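3-dehydroquinate dehydratase (Geobacillus kaustophilus, PDB 2YR1) probably catalyses the cis-dehydration of 3-dehydroquinate to 3-dehydroshikimate, the third step of the chorismate pathway to aromatic amino acids. Local coordinates at residues A[48-53]-A[80-85]. Numbering follows the deposited sequence.
Sequences LLEWRA and PILFTI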
ATOM      1  N   LEU A  48       2.243 -21.259   3.706  1.00 23.37           N
ATOM      2  CA  LEU A  48       1.083 -22.143   3.686  1.00 26.74           C
ATOM      3  C   LEU A  48       0.745 -22.585   2.263  1.00 26.83           C
ATOM      4  O   LEU A  48       1.109 -21.929   1.292  1.00 21.96           O
ATOM      5  CB  LEU A  48      -0.151 -21.437   4.264  1.00 27.50           C
ATOM      6  CG  LEU A  48      -0.010 -20.595   5.533  1.00 33.30           C
ATOM      7  CD1 LEU A  48      -1.374 -20.008   5.880  1.00 33.33           C
ATOM      8  CD2 LEU A  48       0.522 -21.448   6.669  1.00 30.35           C
ATOM      9  N   LEU A  49       0.009 -23.686   2.169  1.00 27.09           N
ATOM     10  CA  LEU A  49      -0.405 -24.261   0.896  1.00 28.17           C
ATOM     11  C   LEU A  49      -1.917 -24.426   0.900  1.00 27.02           C
ATOM     12  O   LEU A  49      -2.462 -25.090   1.785  1.00 33.03           O
ATOM     13  CB  LEU A  49       0.252 -25.635   0.736  1.00 32.21           C
ATOM     14  CG  LEU A  49       0.323 -26.320  -0.625  1.00 36.66           C
ATOM     15  CD1 LEU A  49       1.185 -25.506  -1.563  1.00 36.35           C
ATOM     16  CD2 LEU A  49       0.934 -27.697  -0.443  1.00 38.79           C
ATOM     17  N   GLU A  50      -2.604 -23.819  -0.061  1.00 24.60           N
ATOM     18  CA  GLU A  50      -4.052 -23.966  -0.121  1.00 24.05           C
ATOM     19  C   GLU A  50      -4.450 -24.827  -1.301  1.00 29.82           C
ATOM     20  O   GLU A  50      -4.407 -24.377  -2.443  1.00 26.80           O
ATOM     21  CB  GLU A  50      -4.784 -22.633  -0.272  1.00 19.80           C
ATOM     22  CG  GLU A  50      -6.292 -22.864  -0.445  1.00 20.25           C
ATOM     23  CD  GLU A  50      -7.062 -21.630  -0.876  1.00 26.41           C
ATOM     24  OE1 GLU A  50      -6.555 -20.860  -1.724  1.00 30.95           O
ATOM     25  OE2 GLU A  50      -8.189 -21.439  -0.381  1.00 27.59           O
ATOM     26  N   TRP A  51      -4.836 -26.069  -1.069  1.00 28.38           N
ATOM     27  CA  TRP A  51      -5.232 -26.791  -2.244  1.00 31.71           C
ATOM     28  C   TRP A  51      -6.712 -26.582  -2.433  1.00 24.34           C
ATOM     29  O   TRP A  51      -7.529 -26.841  -1.551  1.00 26.39           O
ATOM     30  CB  TRP A  51      -4.765 -28.260  -2.200  1.00 40.60           C
ATOM     31  CG  TRP A  51      -5.676 -29.323  -1.737  1.00 43.30           C
ATOM     32  CD1 TRP A  51      -6.098 -29.543  -0.460  1.00 51.38           C
ATOM     33  CD2 TRP A  51      -6.108 -30.459  -2.505  1.00 47.54           C
ATOM     34  NE1 TRP A  51      -6.749 -30.760  -0.378  1.00 54.81           N
ATOM     35  CE2 TRP A  51      -6.770 -31.340  -1.618  1.00 49.00           C
ATOM     36  CE3 TRP A  51      -5.992 -30.819  -3.855  1.00 43.49           C
ATOM     37  CZ2 TRP A  51      -7.312 -32.564  -2.035  1.00 49.98           C
ATOM     38  CZ3 TRP A  51      -6.530 -32.036  -4.269  1.00 46.91           C
ATOM     39  CH2 TRP A  51      -7.184 -32.892  -3.360  1.00 47.64           C
ATOM     40  N   ARG A  52      -7.022 -25.985  -3.578  1.00 19.81           N
ATOM     41  CA  ARG A  52      -8.374 -25.674  -3.981  1.00 15.69           C
ATOM     42  C   ARG A  52      -9.020 -26.934  -4.562  1.00 30.19           C
ATOM     43  O   ARG A  52      -9.194 -27.077  -5.783  1.00 23.49           O
ATOM     44  CB  ARG A  52      -8.340 -24.552  -5.015  1.00 26.34           C
ATOM     45  CG  ARG A  52      -8.183 -23.163  -4.428  1.00 29.11           C
ATOM     46  CD  ARG A  52      -9.471 -22.757  -3.740  1.00 28.49           C
ATOM     47  NE  ARG A  52     -10.594 -22.692  -4.673  1.00 29.22           N
ATOM     48  CZ  ARG A  52     -10.788 -21.698  -5.537  1.00 30.68           C
ATOM     49  NH1 ARG A  52      -9.931 -20.689  -5.581  1.00 30.05           N
ATOM     50  NH2 ARG A  52     -11.836 -21.709  -6.353  1.00 29.60           N
ATOM     51  N   ALA A  53      -9.386 -27.838  -3.659  1.00 31.91           N
ATOM     52  CA  ALA A  53      -9.976 -29.117  -4.022  1.00 32.38           C
ATOM     53  C   ALA A  53     -11.176 -29.050  -4.956  1.00 33.89           C
ATOM     54  O   ALA A  53     -11.568 -30.073  -5.529  1.00 35.38           O
ATOM     55  CB  ALA A  53     -10.332 -29.892  -2.755  1.00 31.14           C
ATOM     56  N   PRO A  80       2.070 -25.950   6.396  1.00 26.13           N
ATOM     57  CA  PRO A  80       0.667 -26.167   6.724  1.00 20.83           C
ATOM     58  C   PRO A  80      -0.174 -26.233   5.457  1.00 25.40           C
ATOM     59  O   PRO A  80       0.072 -25.490   4.492  1.00 28.08           O
ATOM     60  CB  PRO A  80       0.326 -24.947   7.575  1.00 27.19           C
ATOM     61  CG  PRO A  80       1.608 -24.648   8.248  1.00 26.67           C
ATOM     62  CD  PRO A  80       2.619 -24.813   7.152  1.00 20.79           C
ATOM     63  N   ILE A  81      -1.155 -27.129   5.450  1.00 22.22           N
ATOM     64  CA  ILE A  81      -2.042 -27.261   4.305  1.00 24.51           C
ATOM     65  C   ILE A  81      -3.478 -26.892   4.640  1.00 20.57           C
ATOM     66  O   ILE A  81      -4.092 -27.467   5.556  1.00 19.76           O
ATOM     67  CB  ILE A  81      -2.031 -28.697   3.721  1.00 28.16           C
ATOM     68  CG1 ILE A  81      -0.613 -29.068   3.268  1.00 31.98           C
ATOM     69  CG2 ILE A  81      -2.957 -28.775   2.528  1.00 18.18           C
ATOM     70  CD1 ILE A  81      -0.505 -30.489   2.680  1.00 35.45           C
ATOM     71  N   LEU A  82      -3.999 -25.917   3.896  1.00 18.44           N
ATOM     72  CA  LEU A  82      -5.367 -25.445   4.047  1.00 20.33           C
ATOM     73  C   LEU A  82      -6.186 -26.141   2.962  1.00 23.98           C
ATOM     74  O   LEU A  82      -5.879 -26.007   1.771  1.00 22.55           O
ATOM     75  CB  LEU A  82      -5.427 -23.930   3.860  1.00 19.51           C
ATOM     76  CG  LEU A  82      -6.762 -23.238   3.545  1.00 17.03           C
ATOM     77  CD1 LEU A  82      -7.733 -23.311   4.717  1.00 18.40           C
ATOM     78  CD2 LEU A  82      -6.463 -21.783   3.209  1.00 21.21           C
ATOM     79  N   PHE A  83      -7.204 -26.897   3.382  1.00 23.85           N
ATOM     80  CA  PHE A  83      -8.075 -27.634   2.467  1.00 24.64           C
ATOM     81  C   PHE A  83      -9.286 -26.770   2.190  1.00 25.52           C
ATOM     82  O   PHE A  83     -10.033 -26.419   3.106  1.00 25.66           O
ATOM     83  CB  PHE A  83      -8.524 -28.950   3.091  1.00 25.89           C
ATOM     84  CG  PHE A  83      -9.417 -29.766   2.202  1.00 21.92           C
ATOM     85  CD1 PHE A  83      -8.883 -30.551   1.195  1.00 25.19           C
ATOM     86  CD2 PHE A  83     -10.796 -29.738   2.363  1.00 28.06           C
ATOM     87  CE1 PHE A  83      -9.703 -31.302   0.353  1.00 25.12           C
ATOM     88  CE2 PHE A  83     -11.630 -30.485   1.529  1.00 27.39           C
ATOM     89  CZ  PHE A  83     -11.075 -31.271   0.516  1.00 27.69           C
ATOM     90  N   THR A  84      -9.483 -26.440   0.917  1.00 24.71           N
ATOM     91  CA  THR A  84     -10.566 -25.570   0.498  1.00 22.09           C
ATOM     92  C   THR A  84     -11.408 -26.108  -0.657  1.00 26.62           C
ATOM     93  O   THR A  84     -10.870 -26.532  -1.680  1.00 28.88           O
ATOM     94  CB  THR A  84     -10.002 -24.211   0.042  1.00 24.67           C
ATOM     95  OG1 THR A  84      -9.179 -23.664   1.079  1.00 26.19           O
ATOM     96  CG2 THR A  84     -11.126 -23.240  -0.306  1.00 18.92           C
ATOM     97  N   ILE A  85     -12.724 -26.087  -0.482  1.00 25.47           N
ATOM     98  CA  ILE A  85     -13.662 -26.481  -1.532  1.00 28.59           C
ATOM     99  C   ILE A  85     -14.546 -25.255  -1.723  1.00 26.11           C
ATOM    100  O   ILE A  85     -15.611 -25.129  -1.120  1.00 29.83           O
ATOM    101  CB  ILE A  85     -14.529 -27.701  -1.135  1.00 25.77           C
ATOM    102  CG1 ILE A  85     -13.655 -28.957  -1.071  1.00 28.17           C
ATOM    103  CG2 ILE A  85     -15.632 -27.894  -2.145  1.00 27.08           C
ATOM    104  CD1 ILE A  85     -14.388 -30.217  -0.591  1.00 31.64           C
TER
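Glu50 takes a hydrogen bond from the hydroxyl of Thr84, 2.8 Å from OG1 to OE2, through the lone pair of OE2 that faces away from OE1. With CG anti to the backbone N (chi1 175°) and the chain extended beyond it, the carboxylate reaches diagonally over to Thr84, while Glu50 CG runs beside Leu82 CD2 at 3.8 Å. Next along this face, Arg52 rests its CD against Thr84 CG2. On the other face the Trp51 and Phe83 side chains run side by side, and the five-membered ring of the indole stands oblique to the Phe83 ring, planes at 58°; Ala53 CB sits over one face of the indole and meets Phe83 CE1 at 3.5 Å. These are neighbouring parallel strands of a TIM barrel, joined through helix 62-75 as a beta-alpha-beta crossover; Trp51 packs against that helix. Leu82 turns both its N and its O toward strand 48-52, its N bonding Leu49 O (2.7 Å) and its O taking Trp51 N. Glu50, Trp51 and Arg52 are predicted to bind 3-dehydroquinate. An alanine in place of Glu50 would probably leave the Thr84 hydroxyl without its acceptor and free to turn. Farther out, Asp54 and the backbone oxygen of Ser235 hold the Arg52 guanidinium.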